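Local coordinates for SusD superfamily protein (Bacteroides vulgatus ATCC 8482, PDB 3JQ0) that probably binds nutrients, likely sugars, at the outer membrane of a gut bacterium, as members of the SusD family do, at residues Y193-R198 and D451-G456; D366-L371 and T383-A388; A374-G379 and G429-I434; N410-E415 and P425-A430; K421-D426 and I434-L439. One frame throughout, in Å; residues are numbered along the deposited sequence.

How the contacts relate
Contacts 1, 2 and 5 are buried, contact 4 is partly buried, and contact 3 lies nearer the surface. Contacts 2 and 3 both use helix 364-377, the first on its N-terminal half and the second on its C-terminal turn. Helix 430-441 serves contact 3 with its first turn and contact 5 with the turns that follow. Contact 1 ties helix 448-455 to helix 182-199, far earlier in the chain. Chemistry follows place: packing alone joins contact 2, with a glutamate laid on backbone, and the hydrocarbon contact 3; an arginine grips a helix end in contact 1, and in contacts 4 and 5 backbone bonds and charges, with Asp-426 common to both, fasten irregular chain.

Contact 1. Residues Y193-R198 and D451-G456; sequences YLWSGR and DIRLLG
Trp-195 presents the edge of its indole to Arg-453, whose guanidinium stands almost upright to it, the two planes 86° apart. CH2 of the Trp-195 ring therefore comes over one face of that guanidinium, toward its rim, and lies 3.8 Å from Arg-453 NH2. The same NH2 is hydrogen-bonded to the carbonyl O of Arg-120, which fixes the flat group at the indole edge. The second guanidinium, that of Arg-198, is used the other way: its edge takes the Leu-455 carbonyl in plane, while Leu-455 CD2 covers one face. Arg-198 NH2 donates to Leu-455 O at 3.0 Å on a lone pair in the carbonyl plane. Arg-198 NE reaches Leu-455 O at 3.2 Å, tilted out of that plane. This side-on grip of one atom by two nitrogens falls on the last turn of helix 448-455, which Gly-456 ends with positive phi, and the positive group probably suits the negative end of the helix dipole. It belongs to the helix packing of the largely helical, TPR-related SusD fold, in which segments 193-198 and 451-455 run roughly the same way, their axes 39° apart. Between the two arginines Leu-454 fills the middle, its chi1 of 169° sending CD1 to 3.6 Å from Trp-195 CA. Leu-454 CD1 also lies 3.5 Å from Leu-194 O, while Leu-454 O is hydrogen-bonded by Gln-199.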
# COMPACT_ATOMS: atom_id res chain seq x y z
N TYR A 193 -15.50 6.02 2.42
CA TYR A 193 -16.69 5.90 3.25
C TYR A 193 -16.43 5.04 4.48
O TYR A 193 -17.07 5.28 5.52
CB TYR A 193 -17.90 5.48 2.41
CG TYR A 193 -18.45 6.60 1.59
CD1 TYR A 193 -17.95 6.94 0.35
CD2 TYR A 193 -19.55 7.33 2.05
CE1 TYR A 193 -18.47 7.99 -0.37
CE2 TYR A 193 -20.09 8.37 1.32
CZ TYR A 193 -19.54 8.71 0.10
OH TYR A 193 -20.07 9.74 -0.65
N LEU A 194 -15.52 4.06 4.44
CA LEU A 194 -15.11 3.44 5.70
C LEU A 194 -14.50 4.46 6.64
O LEU A 194 -14.81 4.49 7.85
CB LEU A 194 -14.09 2.31 5.45
CG LEU A 194 -14.59 0.97 4.97
CD1 LEU A 194 -13.40 0.01 4.79
CD2 LEU A 194 -15.60 0.36 5.95
N TRP A 195 -13.64 5.33 6.11
CA TRP A 195 -12.95 6.30 6.91
C TRP A 195 -13.94 7.31 7.50
O TRP A 195 -13.95 7.59 8.71
CB TRP A 195 -11.90 7.06 6.09
CG TRP A 195 -11.07 7.98 6.91
CD1 TRP A 195 -11.36 9.27 7.24
CD2 TRP A 195 -9.83 7.68 7.57
NE1 TRP A 195 -10.39 9.78 8.05
CE2 TRP A 195 -9.44 8.83 8.25
CE3 TRP A 195 -9.01 6.54 7.62
CZ2 TRP A 195 -8.26 8.89 9.01
CZ3 TRP A 195 -7.87 6.60 8.37
CH2 TRP A 195 -7.49 7.78 9.03
N SER A 196 -14.84 7.84 6.68
CA SER A 196 -15.80 8.77 7.29
C SER A 196 -16.73 8.05 8.25
O SER A 196 -17.07 8.61 9.29
CB SER A 196 -16.59 9.55 6.27
OG SER A 196 -17.40 8.73 5.46
N GLY A 197 -17.09 6.79 7.96
CA GLY A 197 -17.96 6.05 8.85
C GLY A 197 -17.34 5.83 10.24
O GLY A 197 -18.02 5.97 11.26
N ARG A 198 -16.05 5.47 10.27
CA ARG A 198 -15.38 5.06 11.50
C ARG A 198 -14.62 6.18 12.17
O ARG A 198 -14.59 6.22 13.42
CB ARG A 198 -14.47 3.88 11.17
CG ARG A 198 -13.67 3.29 12.33
CD ARG A 198 -14.57 2.57 13.34
NE ARG A 198 -13.70 1.96 14.34
CZ ARG A 198 -13.99 0.89 15.07
NH1 ARG A 198 -15.16 0.29 14.95
NH2 ARG A 198 -13.07 0.42 15.86
N ASP A 451 -4.46 0.83 8.01
CA ASP A 451 -5.43 -0.11 8.60
C ASP A 451 -5.70 0.23 10.05
O ASP A 451 -6.84 0.28 10.52
CB ASP A 451 -4.87 -1.55 8.55
CG ASP A 451 -4.76 -2.19 7.18
OD1 ASP A 451 -5.39 -1.70 6.23
OD2 ASP A 451 -4.06 -3.25 7.13
N ILE A 452 -4.64 0.39 10.85
CA ILE A 452 -4.80 0.62 12.27
C ILE A 452 -5.35 2.01 12.53
O ILE A 452 -6.17 2.22 13.42
CB ILE A 452 -3.54 0.23 13.07
CG1 ILE A 452 -2.35 1.14 12.80
CG2 ILE A 452 -3.23 -1.25 12.85
CD1 ILE A 452 -1.07 0.74 13.54
N ARG A 453 -4.92 3.00 11.74
CA ARG A 453 -5.46 4.34 11.83
C ARG A 453 -6.97 4.36 11.57
O ARG A 453 -7.72 5.04 12.29
CB ARG A 453 -4.78 5.26 10.83
CG ARG A 453 -3.41 5.75 11.30
CD ARG A 453 -3.53 6.98 12.18
NE ARG A 453 -3.85 8.17 11.37
CZ ARG A 453 -4.87 8.99 11.54
NH1 ARG A 453 -5.79 8.78 12.48
NH2 ARG A 453 -4.98 10.03 10.73
N LEU A 454 -7.43 3.61 10.57
CA LEU A 454 -8.88 3.55 10.28
C LEU A 454 -9.65 3.11 11.51
O LEU A 454 -10.65 3.74 11.89
CB LEU A 454 -9.14 2.61 9.14
CG LEU A 454 -10.60 2.25 8.91
CD1 LEU A 454 -11.48 3.48 8.50
CD2 LEU A 454 -10.68 1.18 7.84
N LEU A 455 -9.20 2.05 12.16
CA LEU A 455 -9.94 1.50 13.29
C LEU A 455 -9.84 2.27 14.55
O LEU A 455 -10.72 2.16 15.42
CB LEU A 455 -9.64 0.00 13.48
CG LEU A 455 -10.18 -0.90 12.37
CD1 LEU A 455 -9.81 -2.39 12.65
CD2 LEU A 455 -11.68 -0.75 12.12
N GLY A 456 -8.79 3.09 14.70
CA GLY A 456 -8.73 4.08 15.74
C GLY A 456 -7.62 3.89 16.75
O GLY A 456 -6.85 2.92 16.67

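Contact 2. Residues D366-L371 and T383-A388; sequences DCLLQL and TEEINA
Leu-368 and Glu-385 bring their CA atoms to 5.3 Å where helix 366-371 meets helix 383-388, the segment axes passing 8.5 Å apart and running roughly antiparallel at 146°. At this closest point a side chain lies on backbone: Glu-385 CB rests 3.3 Å from Leu-368 O, and its CG follows nearly as close. A bend at chi2 (78°) then carries the Glu-385 carboxylate along the neighbouring helix, where OE2 passes 3.7 Å from Leu-371 CD2. This oxygen is not spent on hydrocarbon, since Lys-375, one turn further on, holds it in a salt bridge. On the other flank Leu-368 CD1 meets the methyl CB of Ala-388 at 4.0 Å. Leu-369 adds a looser touch, its CD2 being 4.3 Å from Ile-386 CA. With a short connection between them the helices form an antiparallel alpha-hairpin, joined here by packing alone. Within helix 364-377, Gln-370 NE2 donates to Asp-366 OD1 at 2.9 Å, an oxygen that Arg-438 also holds. Around the hairpin, Leu-369 and Ile-386 both lean on helix 430-441, whereas Cys-367 and Gln-370 of the first helix pack against helices 182-199 and 204-217.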
# COMPACT_ATOMS: atom_id res chain seq x y z
N ASP A 366 -7.54 -7.00 -1.70
CA ASP A 366 -7.84 -5.77 -0.94
C ASP A 366 -9.34 -5.51 -0.98
O ASP A 366 -9.95 -5.24 0.05
CB ASP A 366 -6.99 -4.63 -1.56
CG ASP A 366 -6.91 -3.35 -0.75
OD1 ASP A 366 -7.40 -3.31 0.39
OD2 ASP A 366 -6.29 -2.42 -1.29
N CYS A 367 -9.95 -5.61 -2.17
CA CYS A 367 -11.40 -5.52 -2.28
C CYS A 367 -12.06 -6.48 -1.27
O CYS A 367 -12.93 -6.10 -0.53
CB CYS A 367 -11.80 -5.84 -3.73
SG CYS A 367 -13.59 -5.97 -3.98
N LEU A 368 -11.68 -7.74 -1.32
CA LEU A 368 -12.33 -8.72 -0.45
C LEU A 368 -12.18 -8.40 1.03
O LEU A 368 -13.14 -8.53 1.79
CB LEU A 368 -11.81 -10.15 -0.75
CG LEU A 368 -12.15 -10.71 -2.13
CD1 LEU A 368 -11.58 -12.15 -2.22
CD2 LEU A 368 -13.66 -10.66 -2.41
N LEU A 369 -10.97 -8.03 1.45
CA LEU A 369 -10.75 -7.80 2.87
C LEU A 369 -11.40 -6.50 3.35
O LEU A 369 -11.79 -6.42 4.52
CB LEU A 369 -9.26 -7.90 3.21
CG LEU A 369 -8.71 -9.34 3.03
CD1 LEU A 369 -7.19 -9.31 3.24
CD2 LEU A 369 -9.39 -10.37 3.96
N GLN A 370 -11.45 -5.48 2.51
CA GLN A 370 -12.16 -4.25 2.91
C GLN A 370 -13.68 -4.46 2.86
O GLN A 370 -14.38 -3.90 3.71
CB GLN A 370 -11.73 -3.04 2.08
CG GLN A 370 -10.24 -2.77 2.18
CD GLN A 370 -9.87 -1.31 2.10
OE1 GLN A 370 -10.52 -0.46 2.75
NE2 GLN A 370 -8.84 -1.00 1.31
N LEU A 371 -14.17 -5.27 1.92
CA LEU A 371 -15.56 -5.72 1.96
C LEU A 371 -15.85 -6.42 3.27
O LEU A 371 -16.87 -6.18 3.92
CB LEU A 371 -15.85 -6.56 0.74
CG LEU A 371 -17.27 -7.19 0.68
CD1 LEU A 371 -18.33 -6.06 0.77
CD2 LEU A 371 -17.42 -7.95 -0.64
N THR A 383 -16.99 -14.25 6.75
CA THR A 383 -16.30 -15.52 6.60
C THR A 383 -15.84 -15.80 5.18
O THR A 383 -14.73 -16.28 4.96
CB THR A 383 -17.17 -16.67 7.14
OG1 THR A 383 -17.42 -16.47 8.54
CG2 THR A 383 -16.53 -18.04 6.91
N GLU A 384 -16.72 -15.57 4.22
CA GLU A 384 -16.42 -15.92 2.82
C GLU A 384 -15.21 -15.18 2.30
O GLU A 384 -14.36 -15.73 1.61
CB GLU A 384 -17.58 -15.63 1.88
CG GLU A 384 -17.43 -16.29 0.48
CD GLU A 384 -18.48 -15.78 -0.50
OE1 GLU A 384 -19.68 -15.70 -0.13
OE2 GLU A 384 -18.09 -15.39 -1.64
N GLU A 385 -15.17 -13.89 2.56
CA GLU A 385 -14.10 -13.04 2.10
C GLU A 385 -12.76 -13.41 2.74
O GLU A 385 -11.73 -13.57 2.06
CB GLU A 385 -14.40 -11.57 2.39
CG GLU A 385 -15.50 -10.95 1.60
CD GLU A 385 -16.90 -11.28 2.08
OE1 GLU A 385 -17.04 -11.75 3.22
OE2 GLU A 385 -17.84 -10.99 1.34
N ILE A 386 -12.77 -13.61 4.05
CA ILE A 386 -11.55 -13.97 4.75
C ILE A 386 -11.03 -15.30 4.23
O ILE A 386 -9.85 -15.46 3.95
CB ILE A 386 -11.72 -13.99 6.29
CG1 ILE A 386 -12.15 -12.61 6.80
CG2 ILE A 386 -10.48 -14.51 6.97
CD1 ILE A 386 -12.56 -12.57 8.27
N ASN A 387 -11.92 -16.29 4.13
CA ASN A 387 -11.49 -17.62 3.71
C ASN A 387 -11.14 -17.70 2.24
O ASN A 387 -10.33 -18.56 1.89
CB ASN A 387 -12.49 -18.70 4.14
CG ASN A 387 -12.34 -19.03 5.58
OD1 ASN A 387 -11.28 -18.88 6.16
ND2 ASN A 387 -13.43 -19.51 6.23
N ALA A 388 -11.67 -16.83 1.37
CA ALA A 388 -11.22 -16.82 -0.04
C ALA A 388 -9.73 -16.44 -0.06
O ALA A 388 -8.94 -17.04 -0.78
CB ALA A 388 -12.06 -15.83 -0.85

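Contact 3. Residues A374-G379 and G429-I434; sequences AKVLLG and GALEAI
A chi1 of 168° splays the two methyls of Val-376 toward different partners, CG1 lying anti to the backbone N and CG2 anti to the carbonyl carbon. Val-376 CG1 meets Leu-431 at a slant, 3.6 Å from its CD2. Val-376 CG2 goes to the other flank, 3.6 Å from Ala-430 CB and 3.7 Å from Ile-434 CD1. Ile-434 reaches it through an extended chain, its chi2 of 164° carrying CD1 past the valine in the opposing direction. Val-376 thus sits among residues spaced one and four apart on a single helical face. The pairing sets one helix end against another: helix 364-377 closes at Gly-379 in a Schellman motif, with Gly-379 N bonded to Val-376 O, and helix 430-441 starts directly after its N-cap, Gly-429. Cutting Val-376 back to an alanine here would probably open a gap between the two ends and deprive Leu-431 CD2 and Ile-434 CD1 of their closest partners across the contact. Leu-377 adds a wider touch, its CD2 4.2 Å from Leu-431 CD2, the two side chains meeting at about a right angle. Leu-377 also packs on Leu-194 of helix 182-199, while Leu-431 leans on Tyr-459 and Ala-430 on Tyr-408.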
# COMPACT_ATOMS: atom_id res chain seq x y z
N ALA A 374 -16.13 -3.75 6.01
CA ALA A 374 -17.40 -3.04 5.94
C ALA A 374 -18.51 -3.94 6.49
O ALA A 374 -19.37 -3.48 7.25
CB ALA A 374 -17.70 -2.63 4.49
N LYS A 375 -18.53 -5.21 6.09
CA LYS A 375 -19.49 -6.14 6.60
C LYS A 375 -19.43 -6.23 8.12
O LYS A 375 -20.44 -6.09 8.81
CB LYS A 375 -19.29 -7.50 5.96
CG LYS A 375 -19.88 -7.59 4.55
CD LYS A 375 -19.71 -9.00 3.95
CE LYS A 375 -20.42 -9.13 2.62
NZ LYS A 375 -20.43 -10.54 2.11
N VAL A 376 -18.26 -6.45 8.68
CA VAL A 376 -18.13 -6.58 10.14
C VAL A 376 -18.66 -5.36 10.87
O VAL A 376 -19.34 -5.44 11.88
CB VAL A 376 -16.68 -6.91 10.56
CG1 VAL A 376 -16.48 -6.76 12.06
CG2 VAL A 376 -16.31 -8.30 10.10
N LEU A 377 -18.31 -4.18 10.34
CA LEU A 377 -18.74 -2.93 10.93
C LEU A 377 -20.25 -2.78 10.95
O LEU A 377 -20.80 -2.09 11.81
CB LEU A 377 -18.01 -1.74 10.30
CG LEU A 377 -16.52 -1.67 10.59
CD1 LEU A 377 -15.80 -0.75 9.66
CD2 LEU A 377 -16.28 -1.30 12.06
N LEU A 378 -20.92 -3.39 9.98
CA LEU A 378 -22.38 -3.49 9.88
C LEU A 378 -22.96 -4.69 10.59
O LEU A 378 -24.18 -4.81 10.60
CB LEU A 378 -22.75 -3.60 8.39
CG LEU A 378 -22.58 -2.31 7.61
CD1 LEU A 378 -22.61 -2.55 6.13
CD2 LEU A 378 -23.62 -1.24 8.04
N GLY A 379 -22.17 -5.52 11.26
CA GLY A 379 -22.65 -6.69 11.93
C GLY A 379 -22.82 -7.91 11.04
O GLY A 379 -23.33 -8.91 11.50
N GLY A 429 -11.85 -11.78 17.73
CA GLY A 429 -12.92 -11.06 17.04
C GLY A 429 -12.64 -10.81 15.58
O GLY A 429 -11.48 -10.90 15.10
N ALA A 430 -13.68 -10.51 14.82
CA ALA A 430 -13.57 -10.37 13.37
C ALA A 430 -12.71 -9.20 12.92
O ALA A 430 -11.96 -9.33 11.97
CB ALA A 430 -14.96 -10.29 12.80
N LEU A 431 -12.78 -8.06 13.62
CA LEU A 431 -11.92 -6.95 13.27
C LEU A 431 -10.44 -7.27 13.41
O LEU A 431 -9.66 -7.00 12.49
CB LEU A 431 -12.24 -5.68 14.08
CG LEU A 431 -13.55 -5.00 13.77
CD1 LEU A 431 -13.72 -3.81 14.71
CD2 LEU A 431 -13.70 -4.56 12.28
N GLU A 432 -10.04 -7.90 14.51
CA GLU A 432 -8.70 -8.34 14.67
C GLU A 432 -8.32 -9.34 13.61
O GLU A 432 -7.20 -9.30 13.09
CB GLU A 432 -8.49 -8.89 16.07
CG GLU A 432 -8.43 -7.84 17.17
CD GLU A 432 -7.11 -7.11 17.30
OE1 GLU A 432 -6.15 -7.34 16.50
OE2 GLU A 432 -7.02 -6.31 18.26
N ALA A 433 -9.22 -10.26 13.28
CA ALA A 433 -8.89 -11.25 12.27
C ALA A 433 -8.61 -10.60 10.92
O ALA A 433 -7.73 -11.06 10.18
CB ALA A 433 -10.01 -12.31 12.11
N ILE A 434 -9.35 -9.56 10.57
CA ILE A 434 -9.15 -8.87 9.29
C ILE A 434 -7.85 -8.06 9.34
O ILE A 434 -7.11 -8.05 8.36
CB ILE A 434 -10.35 -8.00 8.93
CG1 ILE A 434 -11.58 -8.90 8.67
CG2 ILE A 434 -10.06 -7.19 7.65
CD1 ILE A 434 -12.90 -8.14 8.69

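Contact 4. Residues N410-E415 and P425-A430; sequences NDNDPE and PDNAGA
Asp-411 and Asp-426 form the tight half of this contact, exchanging two bonds between neighbouring stretches of loop. Asp-426 N points almost straight at Asp-411 O, 2.9 Å away with an angle of 173° at the hydrogen. In return Asp-411 N donates to Asp-426 OD2 at 3.0 Å, coming from well above the carboxylate plane. Alongside, Asn-412 OD1 takes Asn-427 N at 2.8 Å, and Pro-425 CB lies 3.5 Å from Asn-412 OD1. Asp-411 is the centre of an inverse gamma turn, and the peptide groups it offers meet the start of the 3-10 turn at 426-428, which leads to the N-cap Gly-429 of helix 430-441. The two carboxylates lie near each other, a pairing probably made tolerable by cations: Arg-310 and Arg-440 bind Asp-411, which Tyr-417 also holds, while Arg-390 and Lys-436 bind Asp-426. Toward solvent the fit is looser. There Asn-427 CG stands between its backbone N and carbonyl carbon (chi1 65°), which lays the exposed amide flat against that of Asn-412, the planes 13° apart and Asn-427 ND2 3.6 Å from Asn-412 CG. One water donates to the backbone O of Asn-412 and accepts from Asn-427 ND2.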
# COMPACT_ATOMS: atom_id res chain seq x y z
N ASN A 410 -10.96 -20.34 13.02
CA ASN A 410 -10.29 -21.36 13.77
C ASN A 410 -8.79 -21.18 13.93
O ASN A 410 -8.14 -22.00 14.56
CB ASN A 410 -10.54 -22.74 13.10
CG ASN A 410 -11.99 -23.01 12.91
OD1 ASN A 410 -12.82 -22.70 13.79
ND2 ASN A 410 -12.34 -23.57 11.76
N ASP A 411 -8.25 -20.09 13.41
CA ASP A 411 -6.82 -19.81 13.46
C ASP A 411 -6.48 -19.19 14.81
O ASP A 411 -6.41 -17.96 14.95
CB ASP A 411 -6.37 -18.99 12.26
CG ASP A 411 -4.89 -18.68 12.23
OD1 ASP A 411 -4.14 -19.10 13.12
OD2 ASP A 411 -4.52 -17.95 11.26
N ASN A 412 -6.34 -20.08 15.80
CA ASN A 412 -6.33 -19.73 17.22
C ASN A 412 -5.13 -20.29 18.01
O ASN A 412 -5.04 -20.09 19.21
CB ASN A 412 -7.64 -20.18 17.88
CG ASN A 412 -8.82 -19.44 17.32
OD1 ASN A 412 -8.75 -18.23 17.15
ND2 ASN A 412 -9.91 -20.15 17.08
N ASP A 413 -4.25 -21.04 17.36
CA ASP A 413 -3.24 -21.86 18.03
C ASP A 413 -2.58 -21.11 19.19
O ASP A 413 -1.89 -20.10 19.01
CB ASP A 413 -2.15 -22.28 17.08
CG ASP A 413 -1.13 -23.15 17.75
OD1 ASP A 413 -1.52 -24.27 18.13
OD2 ASP A 413 0.00 -22.72 17.96
N PRO A 414 -2.72 -21.63 20.43
CA PRO A 414 -2.19 -20.89 21.58
C PRO A 414 -0.71 -20.59 21.54
O PRO A 414 -0.29 -19.45 21.82
CB PRO A 414 -2.58 -21.77 22.77
CG PRO A 414 -3.87 -22.37 22.34
CD PRO A 414 -3.73 -22.62 20.85
N GLU A 415 0.10 -21.56 21.15
CA GLU A 415 1.55 -21.34 21.13
C GLU A 415 1.91 -20.23 20.11
O GLU A 415 2.73 -19.35 20.41
CB GLU A 415 2.33 -22.63 20.79
CG GLU A 415 3.82 -22.42 20.81
CD GLU A 415 4.62 -23.66 20.52
OE1 GLU A 415 4.03 -24.77 20.54
OE2 GLU A 415 5.86 -23.50 20.28
N PRO A 425 -5.33 -14.33 17.97
CA PRO A 425 -6.11 -15.42 17.46
C PRO A 425 -7.42 -14.93 16.84
O PRO A 425 -7.94 -13.86 17.23
CB PRO A 425 -6.39 -16.25 18.72
CG PRO A 425 -6.33 -15.28 19.80
CD PRO A 425 -5.23 -14.38 19.45
N ASP A 426 -7.97 -15.71 15.93
CA ASP A 426 -9.26 -15.38 15.36
C ASP A 426 -10.33 -15.12 16.42
O ASP A 426 -11.21 -14.27 16.21
CB ASP A 426 -9.76 -16.47 14.42
CG ASP A 426 -9.01 -16.61 13.10
OD1 ASP A 426 -8.11 -15.79 12.81
OD2 ASP A 426 -9.36 -17.56 12.37
N ASN A 427 -10.28 -15.86 17.52
CA ASN A 427 -11.28 -15.74 18.59
C ASN A 427 -11.24 -14.42 19.32
O ASN A 427 -12.13 -14.15 20.12
CB ASN A 427 -11.20 -16.97 19.55
CG ASN A 427 -9.91 -17.03 20.30
OD1 ASN A 427 -9.32 -16.01 20.62
ND2 ASN A 427 -9.48 -18.26 20.63
N ALA A 428 -10.29 -13.53 19.01
CA ALA A 428 -10.27 -12.16 19.50
C ALA A 428 -11.24 -11.26 18.77
O ALA A 428 -11.38 -10.08 19.11
CB ALA A 428 -8.88 -11.59 19.46
N GLY A 429 -11.85 -11.78 17.73
CA GLY A 429 -12.92 -11.06 17.04
C GLY A 429 -12.64 -10.81 15.58
O GLY A 429 -11.48 -10.90 15.10
N ALA A 430 -13.68 -10.51 14.82
CA ALA A 430 -13.57 -10.37 13.37
C ALA A 430 -12.71 -9.20 12.92
O ALA A 430 -11.96 -9.33 11.97
CB ALA A 430 -14.96 -10.29 12.80
O HOH W 1 -6.53 -19.18 21.34

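Contact 5. Residues K421-D426 and I434-L439; sequences KWMKPD and ILKERL
Lys-436 sends its ammonium from helix 434-439 into the bend of the 421-426 loop, where two oxygens of that loop receive it. Lys-436 NZ donates to Lys-424 O at 2.9 Å, in the carbonyl plane, and forms a salt bridge with Asp-426 OD1 at 2.8 Å, met from above the carboxylate plane. Tyr-417 OH is a further hydrogen-bond partner of the same nitrogen. The alkyl part of the chain is extended until chi3 turns it (69°), and Met-423, a selenomethionine in this crystal, crosses it at about a right angle with SE 3.8 Å from Lys-436 CD. The CE methyl of Met-423 continues to Leu-439 CD2 at 3.7 Å, one helical turn further on. Leu-439 CD2 is also 3.7 Å from Trp-422 O, so the loop backbone lies against this leucine. In the next shell Arg-390 binds both Asp-426 and Glu-437, and Trp-422 is fixed by its NE1 bond to Asp-39 O and by an edge-to-face stack with Phe-304. A methionine in place of Lys-436 would probably leave Lys-424 O without this donor and the Asp-426 carboxylate, still held by Arg-390, with one cation fewer. The buried ammonium is likely to stay charged, since a carboxylate, a carbonyl and the Tyr-417 hydroxyl surround it, and it thereby pins irregular chain to a regular helix through polar bonds flanked by hydrocarbon.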
# COMPACT_ATOMS: atom_id res chain seq x y z
N LYS A 421 3.09 -9.88 19.45
CA LYS A 421 2.58 -8.52 19.59
C LYS A 421 1.92 -8.00 18.32
O LYS A 421 1.33 -6.92 18.35
CB LYS A 421 3.64 -7.53 20.05
CG LYS A 421 4.65 -7.18 18.96
CD LYS A 421 5.43 -5.90 19.30
CE LYS A 421 6.18 -5.32 18.09
NZ LYS A 421 6.91 -4.07 18.50
N TRP A 422 2.04 -8.73 17.22
CA TRP A 422 1.54 -8.27 15.93
C TRP A 422 0.09 -8.62 15.60
O TRP A 422 -0.47 -8.07 14.68
CB TRP A 422 2.46 -8.79 14.80
CG TRP A 422 3.83 -8.22 14.88
CD1 TRP A 422 4.27 -7.04 14.37
CD2 TRP A 422 4.96 -8.78 15.55
NE1 TRP A 422 5.59 -6.83 14.67
CE2 TRP A 422 6.05 -7.90 15.40
CE3 TRP A 422 5.18 -9.98 16.24
CZ2 TRP A 422 7.29 -8.14 15.95
CZ3 TRP A 422 6.39 -10.23 16.76
CH2 TRP A 422 7.45 -9.32 16.62
N MSE A 423 -0.48 -9.61 16.28
CA MSE A 423 -1.77 -10.16 15.86
C MSE A 423 -2.32 -11.05 16.94
O MSE A 423 -1.62 -11.48 17.87
CB MSE A 423 -1.58 -10.96 14.56
CG MSE A 423 -0.65 -12.14 14.71
SE MSE A 423 -0.16 -12.95 13.03
CE MSE A 423 1.13 -11.59 12.60
N LYS A 424 -3.61 -11.32 16.80
CA LYS A 424 -4.42 -12.07 17.78
C LYS A 424 -4.96 -13.35 17.14
O LYS A 424 -5.14 -13.39 15.91
CB LYS A 424 -5.63 -11.21 18.22
CG LYS A 424 -5.31 -9.80 18.76
CD LYS A 424 -4.59 -9.83 20.13
CE LYS A 424 -4.18 -8.42 20.70
NZ LYS A 424 -3.04 -7.78 19.89
N PRO A 425 -5.33 -14.33 17.97
CA PRO A 425 -6.11 -15.42 17.46
C PRO A 425 -7.42 -14.93 16.84
O PRO A 425 -7.94 -13.86 17.23
CB PRO A 425 -6.39 -16.25 18.72
CG PRO A 425 -6.33 -15.28 19.80
CD PRO A 425 -5.23 -14.38 19.45
N ASP A 426 -7.97 -15.71 15.93
CA ASP A 426 -9.26 -15.38 15.36
C ASP A 426 -10.33 -15.12 16.42
O ASP A 426 -11.21 -14.27 16.21
CB ASP A 426 -9.76 -16.47 14.42
CG ASP A 426 -9.01 -16.61 13.10
OD1 ASP A 426 -8.11 -15.79 12.81
OD2 ASP A 426 -9.36 -17.56 12.37
N ILE A 434 -9.35 -9.56 10.57
CA ILE A 434 -9.15 -8.87 9.29
C ILE A 434 -7.85 -8.06 9.34
O ILE A 434 -7.11 -8.05 8.36
CB ILE A 434 -10.35 -8.00 8.93
CG1 ILE A 434 -11.58 -8.90 8.67
CG2 ILE A 434 -10.06 -7.19 7.65
CD1 ILE A 434 -12.90 -8.14 8.69
N LEU A 435 -7.53 -7.43 10.48
CA LEU A 435 -6.22 -6.77 10.60
C LEU A 435 -5.10 -7.78 10.37
O LEU A 435 -4.14 -7.48 9.66
CB LEU A 435 -6.04 -6.10 11.95
CG LEU A 435 -6.83 -4.83 12.19
CD1 LEU A 435 -6.56 -4.37 13.63
CD2 LEU A 435 -6.49 -3.72 11.20
N LYS A 436 -5.21 -8.96 10.97
CA LYS A 436 -4.18 -9.99 10.83
C LYS A 436 -4.07 -10.41 9.39
O LYS A 436 -2.98 -10.59 8.85
CB LYS A 436 -4.55 -11.15 11.76
CG LYS A 436 -3.68 -12.42 11.57
CD LYS A 436 -3.94 -13.48 12.62
CE LYS A 436 -5.30 -14.14 12.52
NZ LYS A 436 -5.55 -15.09 13.65
N GLU A 437 -5.22 -10.60 8.74
CA GLU A 437 -5.23 -11.06 7.36
C GLU A 437 -4.56 -10.02 6.46
O GLU A 437 -3.76 -10.38 5.57
CB GLU A 437 -6.62 -11.40 6.88
CG GLU A 437 -6.62 -12.31 5.67
CD GLU A 437 -6.06 -13.69 5.97
OE1 GLU A 437 -6.23 -14.16 7.13
OE2 GLU A 437 -5.41 -14.28 5.08
N ARG A 438 -4.88 -8.75 6.65
CA ARG A 438 -4.28 -7.70 5.87
C ARG A 438 -2.79 -7.57 6.12
O ARG A 438 -2.02 -7.28 5.19
CB ARG A 438 -4.99 -6.34 6.09
CG ARG A 438 -6.39 -6.31 5.54
CD ARG A 438 -7.02 -4.93 5.69
NE ARG A 438 -6.42 -3.92 4.89
CZ ARG A 438 -6.62 -3.74 3.60
NH1 ARG A 438 -7.40 -4.53 2.91
NH2 ARG A 438 -6.02 -2.70 2.99
N LEU A 439 -2.36 -7.80 7.35
CA LEU A 439 -0.94 -7.76 7.68
C LEU A 439 -0.19 -8.83 6.85
O LEU A 439 0.82 -8.56 6.23
CB LEU A 439 -0.72 -7.93 9.19
CG LEU A 439 0.73 -8.02 9.66
CD1 LEU A 439 1.61 -6.90 9.20
CD2 LEU A 439 0.75 -8.21 11.15